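Local coordinates for protein CLPV1 (Pseudomonas aeruginosa, PDB 4UQW) that probably serves, through this N-terminal domain of the ClpV ATPase, in recognising the contracted TssB-TssC sheath for disassembly in type VI secretion, at residues V114-G117 with Y118-I121; G13-S17 with L18-A22; W102-G105 with S106-G110; L50-S53 with D54-I58. All coordinates share one frame; numbering follows the deposited sequence.

Contact 1. Residues V114-G117 with Y118-I121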
ATOM      1  N   VAL A 114       3.023 -10.190  -5.312  1.00 13.55           N
ATOM      2  CA  VAL A 114       2.076  -9.094  -5.107  1.00 14.01           C
ATOM      3  C   VAL A 114       2.752  -7.766  -5.435  1.00 14.43           C
ATOM      4  O   VAL A 114       3.723  -7.368  -4.787  1.00 16.19           O
ATOM      5  CB  VAL A 114       1.563  -9.121  -3.649  1.00 14.10           C
ATOM      6  CG1 VAL A 114       0.624  -7.912  -3.309  1.00 16.36           C
ATOM      7  CG2 VAL A 114       0.908 -10.495  -3.337  1.00 15.83           C
ATOM      8  N   ARG A 115       2.249  -7.116  -6.481  1.00 13.98           N
ATOM      9  CA  ARG A 115       2.700  -5.791  -6.882  1.00 13.39           C
ATOM     10  C   ARG A 115       1.812  -4.743  -6.239  1.00 15.40           C
ATOM     11  O   ARG A 115       0.705  -5.026  -5.736  1.00 15.21           O
ATOM     12  CB  ARG A 115       2.690  -5.652  -8.417  1.00 15.60           C
ATOM     13  CG  ARG A 115       1.325  -5.964  -9.090  1.00 14.49           C
ATOM     14  CD  ARG A 115       1.488  -6.167 -10.618  1.00 17.73           C
ATOM     15  NE  ARG A 115       1.967  -4.949 -11.254  1.00 18.26           N
ATOM     16  CZ  ARG A 115       2.350  -4.934 -12.526  1.00 17.46           C
ATOM     17  NH1 ARG A 115       2.346  -6.079 -13.240  1.00 20.54           N
ATOM     18  NH2 ARG A 115       2.730  -3.795 -13.072  1.00 17.51           N
ATOM     19  N   THR A 116       2.248  -3.500  -6.282  1.00 14.63           N
ATOM     20  CA  THR A 116       1.463  -2.499  -5.540  1.00 15.01           C
ATOM     21  C   THR A 116       0.078  -2.271  -6.147  1.00 13.79           C
ATOM     22  O   THR A 116      -0.859  -1.935  -5.398  1.00 13.23           O
ATOM     23  CB  THR A 116       2.210  -1.142  -5.363  1.00 16.66           C
ATOM     24  OG1 THR A 116       2.418  -0.505  -6.616  1.00 15.61           O
ATOM     25  CG2 THR A 116       3.555  -1.371  -4.660  1.00 15.57           C
ATOM     26  N   GLY A 117      -0.134  -2.571  -7.430  1.00 15.17           N
ATOM     27  CA  GLY A 117      -1.458  -2.370  -7.979  1.00 15.91           C
ATOM     28  C   GLY A 117      -2.401  -3.428  -7.430  1.00 15.19           C
ATOM     29  O   GLY A 117      -3.603  -3.161  -7.290  1.00 15.41           O
ATOM     30  N   TYR A 118      -1.881  -4.622  -7.093  1.00 14.44           N
ATOM     31  CA  TYR A 118      -2.767  -5.611  -6.451  1.00 15.83           C
ATOM     32  C   TYR A 118      -3.070  -5.214  -5.010  1.00 15.01           C
ATOM     33  O   TYR A 118      -4.154  -5.537  -4.507  1.00 15.27           O
ATOM     34  CB  TYR A 118      -2.128  -7.011  -6.446  1.00 15.50           C
ATOM     35  CG  TYR A 118      -1.790  -7.546  -7.814  1.00 14.82           C
ATOM     36  CD1 TYR A 118      -2.338  -7.035  -8.961  1.00 14.90           C
ATOM     37  CD2 TYR A 118      -0.874  -8.590  -7.916  1.00 15.49           C
ATOM     38  CE1 TYR A 118      -2.019  -7.565 -10.227  1.00 16.74           C
ATOM     39  CE2 TYR A 118      -0.536  -9.140  -9.166  1.00 18.16           C
ATOM     40  CZ  TYR A 118      -1.089  -8.604 -10.298  1.00 19.67           C
ATOM     41  OH  TYR A 118      -0.715  -9.078 -11.548  1.00 21.44           O
ATOM     42  N   LEU A 119      -2.132  -4.547  -4.325  1.00 13.31           N
ATOM     43  CA  LEU A 119      -2.448  -4.007  -3.008  1.00 14.25           C
ATOM     44  C   LEU A 119      -3.585  -2.988  -3.097  1.00 15.75           C
ATOM     45  O   LEU A 119      -4.500  -3.009  -2.275  1.00 15.56           O
ATOM     46  CB  LEU A 119      -1.257  -3.295  -2.348  1.00 15.92           C
ATOM     47  CG  LEU A 119      -0.021  -4.149  -2.143  1.00 14.15           C
ATOM     48  CD1 LEU A 119       1.157  -3.225  -1.748  1.00 16.90           C
ATOM     49  CD2 LEU A 119      -0.246  -5.157  -0.995  1.00 15.78           C
ATOM     50  N   VAL A 120      -3.561  -2.134  -4.119  1.00 14.21           N
ATOM     51  CA  VAL A 120      -4.650  -1.170  -4.260  1.00 14.82           C
ATOM     52  C   VAL A 120      -5.985  -1.879  -4.488  1.00 13.72           C
ATOM     53  O   VAL A 120      -6.977  -1.526  -3.846  1.00 15.52           O
ATOM     54  CB  VAL A 120      -4.331  -0.216  -5.437  1.00 13.85           C
ATOM     55  CG1 VAL A 120      -5.511   0.730  -5.708  1.00 17.26           C
ATOM     56  CG2 VAL A 120      -3.118   0.641  -5.060  1.00 17.32           C
ATOM     57  N   ILE A 121      -6.040  -2.891  -5.372  1.00 14.61           N
ATOM     58  CA  ILE A 121      -7.278  -3.589  -5.617  1.00 14.56           C
ATOM     59  C   ILE A 121      -7.754  -4.271  -4.343  1.00 14.65           C
ATOM     60  O   ILE A 121      -8.945  -4.172  -3.988  1.00 16.20           O
ATOM     61  CB  ILE A 121      -7.098  -4.639  -6.729  1.00 15.49           C
ATOM     62  CG1 ILE A 121      -6.943  -3.904  -8.070  1.00 14.65           C
ATOM     63  CG2 ILE A 121      -8.294  -5.622  -6.773  1.00 16.74           C
ATOM     64  CD1 ILE A 121      -6.400  -4.832  -9.191  1.00 17.60           C
TER
HETATM   65  O   HOH W   1       1.989  -8.885 -12.481  1.00 24.30           O
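Arg115 lays the aliphatic part of its side chain over one face of the Tyr118 ring at the N-terminus of helix 116-124, in the mainly helical N domain of a Clp-type ATPase. The contact is a CH-pi one: Arg115 CG stands 3.5 Å from the centroid of the Tyr118 ring and 5° off its normal, so it sits over the centre of the face. CD follows across the same face, 3.6 Å from Tyr118 CZ. Arg115 CG lies between the backbone N and the carbonyl carbon (chi1 55°), and the chain bends at chi3; the guanidinium plane ends up 55° from the ring plane. The polar end is held by several partners. A water accepts from Arg115 NH1 at 2.9 Å and also bonds Tyr118 OH, while NE makes a salt bridge to Asp54 and NH2 a hydrogen bond to Asn162. Phe109 also stacks with the Tyr118 ring.

Backbone bonds set the helical register. Arg115, the N-cap residue, receives Leu119 N on its carbonyl O at 3.2 Å, within the carbonyl plane, and Tyr118 N approaches the same oxygen in a weak, bent bond. The next two bonds of the pattern run from Val120 N to Thr116 O and from Ile121 N to Gly117 O. Asp54 additionally accepts from Gly117 N at the start of the helix.

Apolar packing joins Val114, the residue before the cap, to Leu119. The Val114 and Leu119 side chains meet at about a right angle, with Val114 CG1 3.7 Å from Leu119 CD2.

Contact 2. Residues G13-S17 with L18-A22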
ATOM      1  N   GLY A  13       6.452 -12.339   2.336  1.00 13.71           N
ATOM      2  CA  GLY A  13       7.277 -13.009   1.343  1.00 15.04           C
ATOM      3  C   GLY A  13       6.602 -13.034  -0.031  1.00 16.83           C
ATOM      4  O   GLY A  13       7.318 -13.189  -1.044  1.00 18.86           O
ATOM      5  N   LYS A  14       5.275 -12.826  -0.100  1.00 13.23           N
ATOM      6  CA  LYS A  14       4.650 -12.768  -1.413  1.00 13.93           C
ATOM      7  C   LYS A  14       4.832 -11.423  -2.135  1.00 14.08           C
ATOM      8  O   LYS A  14       4.561 -11.321  -3.330  1.00 15.52           O
ATOM      9  CB  LYS A  14       3.141 -13.017  -1.300  1.00 14.15           C
ATOM     10  CG  LYS A  14       2.805 -14.418  -0.778  1.00 13.51           C
ATOM     11  CD  LYS A  14       3.403 -15.487  -1.739  1.00 16.80           C
ATOM     12  CE  LYS A  14       2.821 -16.868  -1.328  1.00 14.60           C
ATOM     13  NZ  LYS A  14       3.395 -18.022  -2.152  1.00 17.76           N
ATOM     14  N   LEU A  15       5.297 -10.388  -1.431  1.00 13.91           N
ATOM     15  CA  LEU A  15       5.490  -9.078  -2.044  1.00 14.45           C
ATOM     16  C   LEU A  15       6.588  -9.106  -3.099  1.00 15.29           C
ATOM     17  O   LEU A  15       7.604  -9.823  -2.924  1.00 17.50           O
ATOM     18  CB  LEU A  15       5.855  -8.033  -0.987  1.00 13.74           C
ATOM     19  CG  LEU A  15       4.747  -7.723   0.028  1.00 12.62           C
ATOM     20  CD1 LEU A  15       5.279  -6.795   1.057  1.00 14.72           C
ATOM     21  CD2 LEU A  15       3.509  -7.059  -0.603  1.00 15.08           C
ATOM     22  N   ASN A  16       6.414  -8.357  -4.176  1.00 15.31           N
ATOM     23  CA  ASN A  16       7.542  -8.149  -5.105  1.00 14.35           C
ATOM     24  C   ASN A  16       8.610  -7.260  -4.492  1.00 16.66           C
ATOM     25  O   ASN A  16       8.458  -6.796  -3.326  1.00 15.72           O
ATOM     26  CB  ASN A  16       7.057  -7.624  -6.469  1.00 15.05           C
ATOM     27  CG  ASN A  16       6.590  -6.170  -6.438  1.00 15.39           C
ATOM     28  OD1 ASN A  16       6.718  -5.446  -5.431  1.00 15.69           O
ATOM     29  ND2 ASN A  16       6.013  -5.719  -7.561  1.00 16.75           N
ATOM     30  N   SER A  17       9.720  -7.040  -5.220  1.00 17.24           N
ATOM     31  CA  SER A  17      10.836  -6.381  -4.584  0.56 15.83           C
ATOM     32  C   SER A  17      10.526  -4.907  -4.330  1.00 19.26           C
ATOM     33  O   SER A  17      10.912  -4.381  -3.292  1.00 17.36           O
ATOM     34  CB  SER A  17      12.090  -6.547  -5.441  0.56 21.45           C
ATOM     35  OG  SER A  17      11.932  -5.862  -6.659  0.56 24.84           O
ATOM     36  N   LEU A  18       9.807  -4.275  -5.234  1.00 17.37           N
ATOM     37  CA  LEU A  18       9.511  -2.848  -5.025  1.00 17.11           C
ATOM     38  C   LEU A  18       8.658  -2.681  -3.755  1.00 17.22           C
ATOM     39  O   LEU A  18       8.918  -1.812  -2.856  1.00 16.31           O
ATOM     40  CB  LEU A  18       8.820  -2.278  -6.300  1.00 18.45           C
ATOM     41  CG  LEU A  18       8.500  -0.772  -6.227  1.00 17.50           C
ATOM     42  CD1 LEU A  18       8.482  -0.142  -7.638  1.00 16.90           C
ATOM     43  CD2 LEU A  18       7.170  -0.484  -5.537  1.00 17.80           C
ATOM     44  N   ALA A  19       7.591  -3.472  -3.622  1.00 15.25           N
ATOM     45  CA  ALA A  19       6.679  -3.356  -2.484  1.00 13.86           C
ATOM     46  C   ALA A  19       7.386  -3.718  -1.193  1.00 14.93           C
ATOM     47  O   ALA A  19       7.178  -3.050  -0.168  1.00 16.14           O
ATOM     48  CB  ALA A  19       5.426  -4.243  -2.644  1.00 15.57           C
ATOM     49  N   TYR A  20       8.221  -4.777  -1.171  1.00 14.33           N
ATOM     50  CA  TYR A  20       8.853  -5.199   0.064  1.00 15.50           C
ATOM     51  C   TYR A  20       9.936  -4.194   0.460  1.00 16.46           C
ATOM     52  O   TYR A  20      10.069  -3.829   1.644  1.00 16.28           O
ATOM     53  CB  TYR A  20       9.505  -6.580  -0.068  1.00 16.44           C
ATOM     54  CG  TYR A  20       9.537  -7.471   1.177  1.00 16.17           C
ATOM     55  CD1 TYR A  20       9.480  -6.951   2.473  1.00 20.86           C
ATOM     56  CD2 TYR A  20       9.494  -8.853   1.050  1.00 17.99           C
ATOM     57  CE1 TYR A  20       9.486  -7.781   3.602  1.00 19.11           C
ATOM     58  CE2 TYR A  20       9.531  -9.693   2.155  1.00 17.35           C
ATOM     59  CZ  TYR A  20       9.515  -9.164   3.432  1.00 18.45           C
ATOM     60  OH  TYR A  20       9.495  -9.941   4.565  1.00 19.22           O
ATOM     61  N   LYS A  21      10.698  -3.707  -0.506  1.00 15.96           N
ATOM     62  CA  LYS A  21      11.725  -2.696  -0.155  1.00 16.18           C
ATOM     63  C   LYS A  21      11.050  -1.452   0.389  1.00 17.52           C
ATOM     64  O   LYS A  21      11.594  -0.771   1.270  1.00 18.24           O
ATOM     65  CB  LYS A  21      12.600  -2.370  -1.381  1.00 16.98           C
ATOM     66  CG  LYS A  21      13.595  -3.541  -1.678  1.00 23.69           C
ATOM     67  CD  LYS A  21      14.395  -3.247  -2.963  1.00 42.06           C
ATOM     68  CE  LYS A  21      15.272  -4.429  -3.370  1.00 55.44           C
ATOM     69  NZ  LYS A  21      15.629  -4.322  -4.824  1.00 66.12           N
ATOM     70  N   ALA A  22       9.835  -1.159  -0.096  1.00 15.56           N
ATOM     71  CA  ALA A  22       9.161   0.034   0.433  1.00 15.02           C
ATOM     72  C   ALA A  22       8.619  -0.193   1.846  1.00 16.58           C
ATOM     73  O   ALA A  22       8.510   0.767   2.612  1.00 17.55           O
ATOM     74  CB  ALA A  22       8.032   0.510  -0.528  1.00 16.08           C
TER
HETATM   75  O   HOH W   2      13.031  -2.845  -6.127  1.00 38.33           O
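Tyr20 N and Lys21 N donate to the carbonyl oxygens of Asn16 and Ser17, at 3.0 and 2.9 Å respectively, in nearly straight bonds that make up the first turn of helix 17-33. Asn16 is the N-cap, and its side chain closes the helix end: Asn16 OD1 accepts from Ala19 N at 2.8 Å with an N-H...O angle of 167°, the donor lying nearly along the C=O axis. A chi1 of 72° turns the amide back over the first turn, where OD1 also meets Ala19 CB at 3.3 Å. The other end of the amide, ND2, is hydrogen-bonded to Glu161, so both ends of the group are engaged and its rotation is fixed.

Before the cap, Leu15 packs back onto the helix. Its CD2 lies 4.0 Å from Ala19 CB, and its CB the same distance from Tyr20 CB; Trp43 of helix 40-49 adds to the packing around Leu15. Tyr20 itself helps line the pocket occupied by benzamidine.

In one of the two conformers of Ser17, a long and doubtful water bridge may join its OG to Lys21 NZ. The chemistry is that of a side-chain N-cap flanked by hydrophobic packing: an amide oxygen satisfies a first-turn N-H that has no preceding helical carbonyl.

Contact 3. Residues W102-G105 with S106-G110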
ATOM      1  N   TRP A 102      -2.540 -10.480  -2.033  1.00 14.27           N
ATOM      2  CA  TRP A 102      -2.254 -11.875  -2.429  1.00 13.79           C
ATOM      3  C   TRP A 102      -3.503 -12.551  -2.987  1.00 13.26           C
ATOM      4  O   TRP A 102      -3.399 -13.273  -4.015  1.00 14.51           O
ATOM      5  CB  TRP A 102      -1.718 -12.660  -1.232  1.00 13.83           C
ATOM      6  CG  TRP A 102      -1.581 -14.160  -1.496  1.00 13.24           C
ATOM      7  CD1 TRP A 102      -2.231 -15.151  -0.813  1.00 14.70           C
ATOM      8  CD2 TRP A 102      -0.781 -14.823  -2.504  1.00 14.01           C
ATOM      9  NE1 TRP A 102      -1.881 -16.407  -1.309  1.00 15.11           N
ATOM     10  CE2 TRP A 102      -1.005 -16.213  -2.347  1.00 13.69           C
ATOM     11  CE3 TRP A 102       0.085 -14.371  -3.507  1.00 14.17           C
ATOM     12  CZ2 TRP A 102      -0.385 -17.181  -3.138  1.00 16.02           C
ATOM     13  CZ3 TRP A 102       0.702 -15.345  -4.328  1.00 16.04           C
ATOM     14  CH2 TRP A 102       0.472 -16.708  -4.111  1.00 16.73           C
ATOM     15  N   VAL A 103      -4.657 -12.413  -2.329  1.00 13.71           N
ATOM     16  CA  VAL A 103      -5.870 -13.014  -2.887  1.00 14.14           C
ATOM     17  C   VAL A 103      -6.169 -12.573  -4.295  1.00 14.76           C
ATOM     18  O   VAL A 103      -6.418 -13.416  -5.185  1.00 15.61           O
ATOM     19  CB  VAL A 103      -7.072 -12.687  -1.970  1.00 16.03           C
ATOM     20  CG1 VAL A 103      -8.425 -12.980  -2.675  1.00 18.51           C
ATOM     21  CG2 VAL A 103      -6.935 -13.481  -0.647  1.00 18.25           C
ATOM     22  N   TYR A 104      -6.120 -11.251  -4.560  1.00 15.97           N
ATOM     23  CA  TYR A 104      -6.431 -10.817  -5.915  1.00 17.12           C
ATOM     24  C   TYR A 104      -5.300 -11.113  -6.877  1.00 17.63           C
ATOM     25  O   TYR A 104      -5.552 -11.567  -7.987  1.00 16.51           O
ATOM     26  CB  TYR A 104      -6.822  -9.307  -5.911  1.00 15.39           C
ATOM     27  CG  TYR A 104      -8.234  -9.187  -5.413  1.00 17.82           C
ATOM     28  CD1 TYR A 104      -9.306  -9.334  -6.313  1.00 20.33           C
ATOM     29  CD2 TYR A 104      -8.515  -9.045  -4.055  1.00 19.06           C
ATOM     30  CE1 TYR A 104     -10.613  -9.290  -5.856  1.00 24.23           C
ATOM     31  CE2 TYR A 104      -9.826  -9.029  -3.575  1.00 24.29           C
ATOM     32  CZ  TYR A 104     -10.863  -9.168  -4.490  1.00 28.38           C
ATOM     33  OH  TYR A 104     -12.177  -9.152  -4.069  1.00 28.74           O
ATOM     34  N   GLY A 105      -4.058 -10.934  -6.466  1.00 15.06           N
ATOM     35  CA  GLY A 105      -2.935 -11.243  -7.353  1.00 16.11           C
ATOM     36  C   GLY A 105      -2.927 -12.690  -7.787  1.00 17.42           C
ATOM     37  O   GLY A 105      -2.774 -12.998  -8.984  1.00 18.01           O
ATOM     38  N   SER A 106      -3.123 -13.598  -6.825  1.00 15.62           N
ATOM     39  CA  SER A 106      -2.988 -15.024  -7.158  1.00 14.68           C
ATOM     40  C   SER A 106      -4.226 -15.535  -7.844  1.00 19.18           C
ATOM     41  O   SER A 106      -4.106 -16.320  -8.774  1.00 20.19           O
ATOM     42  CB  SER A 106      -2.707 -15.852  -5.891  1.00 16.18           C
ATOM     43  OG  SER A 106      -3.813 -15.738  -4.924  1.00 16.22           O
ATOM     44  N   LEU A 107      -5.410 -15.058  -7.484  1.00 17.83           N
ATOM     45  CA  LEU A 107      -6.618 -15.676  -8.039  1.00 18.85           C
ATOM     46  C   LEU A 107      -7.128 -14.908  -9.229  1.00 22.95           C
ATOM     47  O   LEU A 107      -7.538 -15.521 -10.234  1.00 25.29           O
ATOM     48  CB  LEU A 107      -7.728 -15.779  -6.977  1.00 16.66           C
ATOM     49  CG  LEU A 107      -7.389 -16.615  -5.723  1.00 18.84           C
ATOM     50  CD1 LEU A 107      -8.557 -16.735  -4.790  1.00 21.58           C
ATOM     51  CD2 LEU A 107      -6.966 -18.028  -6.130  1.00 21.76           C
ATOM     52  N   MET A 108      -7.193 -13.593  -9.134  1.00 19.64           N
ATOM     53  CA  MET A 108      -7.693 -12.803 -10.257  1.00 20.08           C
ATOM     54  C   MET A 108      -6.682 -12.713 -11.380  1.00 20.86           C
ATOM     55  O   MET A 108      -7.044 -12.798 -12.572  1.00 25.39           O
ATOM     56  CB  MET A 108      -8.115 -11.388  -9.809  1.00 20.36           C
ATOM     57  CG  MET A 108      -8.638 -10.494 -10.945  1.00 20.71           C
ATOM     58  SD  MET A 108      -9.315  -8.952 -10.292  1.00 24.45           S
ATOM     59  CE  MET A 108     -10.936  -9.499  -9.744  1.00 23.86           C
ATOM     60  N   PHE A 109      -5.397 -12.556 -11.028  1.00 19.85           N
ATOM     61  CA  PHE A 109      -4.370 -12.346 -12.044  1.00 18.39           C
ATOM     62  C   PHE A 109      -3.461 -13.554 -12.265  1.00 21.01           C
ATOM     63  O   PHE A 109      -2.676 -13.561 -13.195  1.00 22.35           O
ATOM     64  CB  PHE A 109      -3.538 -11.092 -11.685  1.00 17.77           C
ATOM     65  CG  PHE A 109      -4.378  -9.823 -11.701  1.00 20.35           C
ATOM     66  CD1 PHE A 109      -4.659  -9.202 -12.918  1.00 24.16           C
ATOM     67  CD2 PHE A 109      -4.973  -9.315 -10.537  1.00 20.16           C
ATOM     68  CE1 PHE A 109      -5.445  -8.050 -12.959  1.00 23.70           C
ATOM     69  CE2 PHE A 109      -5.780  -8.172 -10.581  1.00 23.79           C
ATOM     70  CZ  PHE A 109      -6.012  -7.540 -11.814  1.00 24.35           C
ATOM     71  N   GLY A 110      -3.612 -14.616 -11.477  1.00 17.12           N
ATOM     72  CA  GLY A 110      -2.750 -15.770 -11.698  1.00 17.91           C
ATOM     73  C   GLY A 110      -1.263 -15.536 -11.488  1.00 19.14           C
ATOM     74  O   GLY A 110      -0.436 -16.251 -12.114  1.00 21.89           O
TER
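Tyr104 O accepts from two successive backbone nitrogens, Met108 N at 2.8 Å and Phe109 N at 3.2 Å, which marks a pi-type widening in the last turn of helix 92-108. The C=O...N angle is 165° for Phe109 N, whereas Met108 N is tilted 28° from the carbonyl plane. Phe109 N also makes a weak bond to Gly105 O, and Gly110, with positive phi, then leaves the helix.

One turn earlier, Trp102 O is doubly gripped as well. Ser106 N and Ser106 OG reach it from opposite faces of the carbonyl plane, the hydroxyl at 2.7 Å. With chi1 at 61°, OG bends back to this carbonyl while CB rests on the indole: Ser106 CB is 3.6 Å from the centroid of the Trp102 six-membered ring, over its face, in a CH-pi contact. Lys14 touches the same indole from the loop preceding helix 17-33.

Two aromatic rings flank Met108. Its CG lies over a face of Phe109 toward the rim, and Phe109 in turn touches Ile121, linking the end of this helix to helix 116-124. Against Tyr104 the methionine forms a Met-aromatic contact at the ring edge, with SD 5.3 Å from the centroid. The bend at chi3 carries the terminal methyl into the plane of that ring, where Met108 CE stands 3.8 Å from Tyr104 CD1.

Contact 4. Residues L50-S53 with D54-I58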
ATOM      1  N   LEU A  50       9.570   6.830  -4.978  1.00 19.02           N
ATOM      2  CA  LEU A  50      10.320   6.182  -6.040  1.00 19.94           C
ATOM      3  C   LEU A  50      10.088   6.904  -7.374  1.00 20.56           C
ATOM      4  O   LEU A  50       9.144   7.677  -7.514  1.00 21.71           O
ATOM      5  CB  LEU A  50       9.871   4.713  -6.149  1.00 19.34           C
ATOM      6  CG  LEU A  50      10.023   3.877  -4.874  1.00 21.48           C
ATOM      7  CD1 LEU A  50       9.307   2.540  -5.141  1.00 19.82           C
ATOM      8  CD2 LEU A  50      11.514   3.596  -4.645  1.00 20.32           C
ATOM      9  N   PRO A  51      10.933   6.640  -8.350  1.00 21.79           N
ATOM     10  CA  PRO A  51      10.722   7.260  -9.655  1.00 25.19           C
ATOM     11  C   PRO A  51       9.396   6.871 -10.317  1.00 23.32           C
ATOM     12  O   PRO A  51       8.775   7.695 -11.024  1.00 23.68           O
ATOM     13  CB  PRO A  51      11.883   6.714 -10.490  1.00 26.42           C
ATOM     14  CG  PRO A  51      12.921   6.341  -9.482  1.00 29.18           C
ATOM     15  CD  PRO A  51      12.159   5.806  -8.300  1.00 23.64           C
ATOM     16  N   ASP A  52       8.957   5.629 -10.085  1.00 20.41           N
ATOM     17  CA  ASP A  52       7.739   5.113 -10.709  1.00 17.92           C
ATOM     18  C   ASP A  52       7.302   3.857  -9.984  1.00 19.27           C
ATOM     19  O   ASP A  52       8.093   3.231  -9.259  1.00 18.87           O
ATOM     20  CB  ASP A  52       7.990   4.843 -12.199  1.00 21.36           C
ATOM     21  CG  ASP A  52       6.703   4.741 -13.029  1.00 22.46           C
ATOM     22  OD1 ASP A  52       5.624   5.207 -12.611  1.00 21.51           O
ATOM     23  OD2 ASP A  52       6.801   4.206 -14.172  1.00 26.80           O
ATOM     24  N   SER A  53       6.045   3.480 -10.193  1.00 17.54           N
ATOM     25  CA  SER A  53       5.441   2.306  -9.574  1.00 16.08           C
ATOM     26  C   SER A  53       4.036   2.120 -10.132  1.00 16.91           C
ATOM     27  O   SER A  53       3.537   3.010 -10.835  1.00 17.43           O
ATOM     28  CB  SER A  53       5.334   2.430  -8.055  1.00 16.36           C
ATOM     29  OG  SER A  53       4.337   3.432  -7.741  1.00 17.12           O
ATOM     30  N   ASP A  54       3.380   1.019  -9.780  1.00 16.21           N
ATOM     31  CA  ASP A  54       1.970   0.883 -10.161  1.00 14.55           C
ATOM     32  C   ASP A  54       1.155   2.005  -9.529  1.00 16.48           C
ATOM     33  O   ASP A  54       0.215   2.493 -10.139  1.00 17.72           O
ATOM     34  CB  ASP A  54       1.344  -0.412  -9.632  1.00 16.37           C
ATOM     35  CG  ASP A  54       1.869  -1.646 -10.275  1.00 16.18           C
ATOM     36  OD1 ASP A  54       2.575  -1.554 -11.314  1.00 16.62           O
ATOM     37  OD2 ASP A  54       1.489  -2.704  -9.742  1.00 15.34           O
ATOM     38  N   LEU A  55       1.475   2.360  -8.285  1.00 16.69           N
ATOM     39  CA  LEU A  55       0.712   3.403  -7.615  1.00 16.74           C
ATOM     40  C   LEU A  55       0.820   4.748  -8.377  1.00 17.83           C
ATOM     41  O   LEU A  55      -0.186   5.484  -8.541  1.00 17.49           O
ATOM     42  CB  LEU A  55       1.209   3.549  -6.143  1.00 15.69           C
ATOM     43  CG  LEU A  55       0.420   4.526  -5.301  1.00 20.64           C
ATOM     44  CD1 LEU A  55      -1.108   4.198  -5.238  1.00 21.68           C
ATOM     45  CD2 LEU A  55       0.964   4.398  -3.877  1.00 23.78           C
ATOM     46  N   HIS A  56       2.032   5.121  -8.840  1.00 15.72           N
ATOM     47  CA  HIS A  56       2.168   6.333  -9.625  1.00 16.14           C
ATOM     48  C   HIS A  56       1.250   6.321 -10.817  1.00 18.34           C
ATOM     49  O   HIS A  56       0.616   7.349 -11.157  1.00 21.28           O
ATOM     50  CB  HIS A  56       3.586   6.541 -10.171  1.00 18.61           C
ATOM     51  CG  HIS A  56       4.652   6.842  -9.152  1.00 17.84           C
ATOM     52  ND1 HIS A  56       5.096   5.924  -8.219  1.00 20.39           N
ATOM     53  CD2 HIS A  56       5.447   7.943  -9.005  1.00 24.12           C
ATOM     54  CE1 HIS A  56       6.107   6.446  -7.535  1.00 21.72           C
ATOM     55  NE2 HIS A  56       6.338   7.666  -7.993  1.00 25.34           N
ATOM     56  N   GLN A  57       1.282   5.209 -11.551  1.00 17.68           N
ATOM     57  CA  GLN A  57       0.525   5.130 -12.788  1.00 16.38           C
ATOM     58  C   GLN A  57      -0.965   5.079 -12.548  1.00 18.14           C
ATOM     59  O   GLN A  57      -1.720   5.675 -13.315  1.00 20.11           O
ATOM     60  CB  GLN A  57       0.983   3.890 -13.594  1.00 18.52           C
ATOM     61  CG  GLN A  57       2.460   4.067 -13.992  1.00 18.77           C
ATOM     62  CD  GLN A  57       2.646   5.306 -14.874  1.00 24.41           C
ATOM     63  OE1 GLN A  57       1.851   5.569 -15.774  1.00 25.51           O
ATOM     64  NE2 GLN A  57       3.655   6.104 -14.577  1.00 26.03           N
ATOM     65  N   ILE A  58      -1.395   4.347 -11.519  1.00 15.96           N
ATOM     66  CA  ILE A  58      -2.814   4.296 -11.162  1.00 16.93           C
ATOM     67  C   ILE A  58      -3.311   5.696 -10.765  1.00 18.28           C
ATOM     68  O   ILE A  58      -4.398   6.086 -11.174  1.00 20.78           O
ATOM     69  CB  ILE A  58      -3.027   3.285 -10.038  1.00 16.04           C
ATOM     70  CG1 ILE A  58      -2.863   1.861 -10.600  1.00 15.77           C
ATOM     71  CG2 ILE A  58      -4.418   3.430  -9.405  1.00 18.79           C
ATOM     72  CD1 ILE A  58      -2.747   0.770  -9.487  1.00 16.62           C
TER
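His56 and Ser53 are brought together by their first torsions: His56 CG lies anti to its carbonyl carbon (chi1 -68°), directing the ring back over the loop, and Ser53 OG, turned between the backbone N and the carbonyl carbon, meets it. Ser53 OG and His56 ND1 are hydrogen-bonded at 2.6 Å, the oxygen at the ring edge and in its plane; either could be the donor. Around the same ring, NE2 makes a weak, bent bond to Leu50 O at 2.8 Å. Asp52 CA sits over the centre of one face, 3.7 Å from the His56 ring centroid, a CH-pi contact. One short bond, one weak bond and the CH-pi contact together restrict the rotation of the imidazole.

Asp52 OD1 takes a nearly straight bond from Gln57 NE2 at 2.9 Å. The donor comes on the syn side, 23° out of the carboxylate plane, and the carboxylate and amide planes stand 85° apart. A weak bond from Ser53 N ends on the same OD1.

The backbone bond from Gln57 N to Ser53 O, at 3.2 Å, begins the helix. The buried Asp54 carboxylate has its OD1 hydrogen-bonded to Ser159. The arrangement is characteristic of a helix N-terminus, here of helix 54-61, with Ser53 as the N-cap residue.

Overall arrangement
Along the chain the order is contact 2, contact 4, contact 3, contact 1. Three of them lie at helix starts (17-33, 54-61 and 116-124) and contact 3 at the end of helix 92-108. Contact 1 is the hub: its centre is 10 to 11 Å from those of the other three, and it touches each of them. Backbone bonds tie Val114 to Lys14 and Asn16, Tyr118 packs on Gly105 and Val114 CG2 on Trp102, and Thr116 OG1 lies against Asp54 CB. Contacts 2 and 4 meet through Leu18 and Leu50, whereas contacts 3 and 4, with centres about 20 Å apart, do not touch. Helix ends distant in sequence thus converge in one compact helical domain.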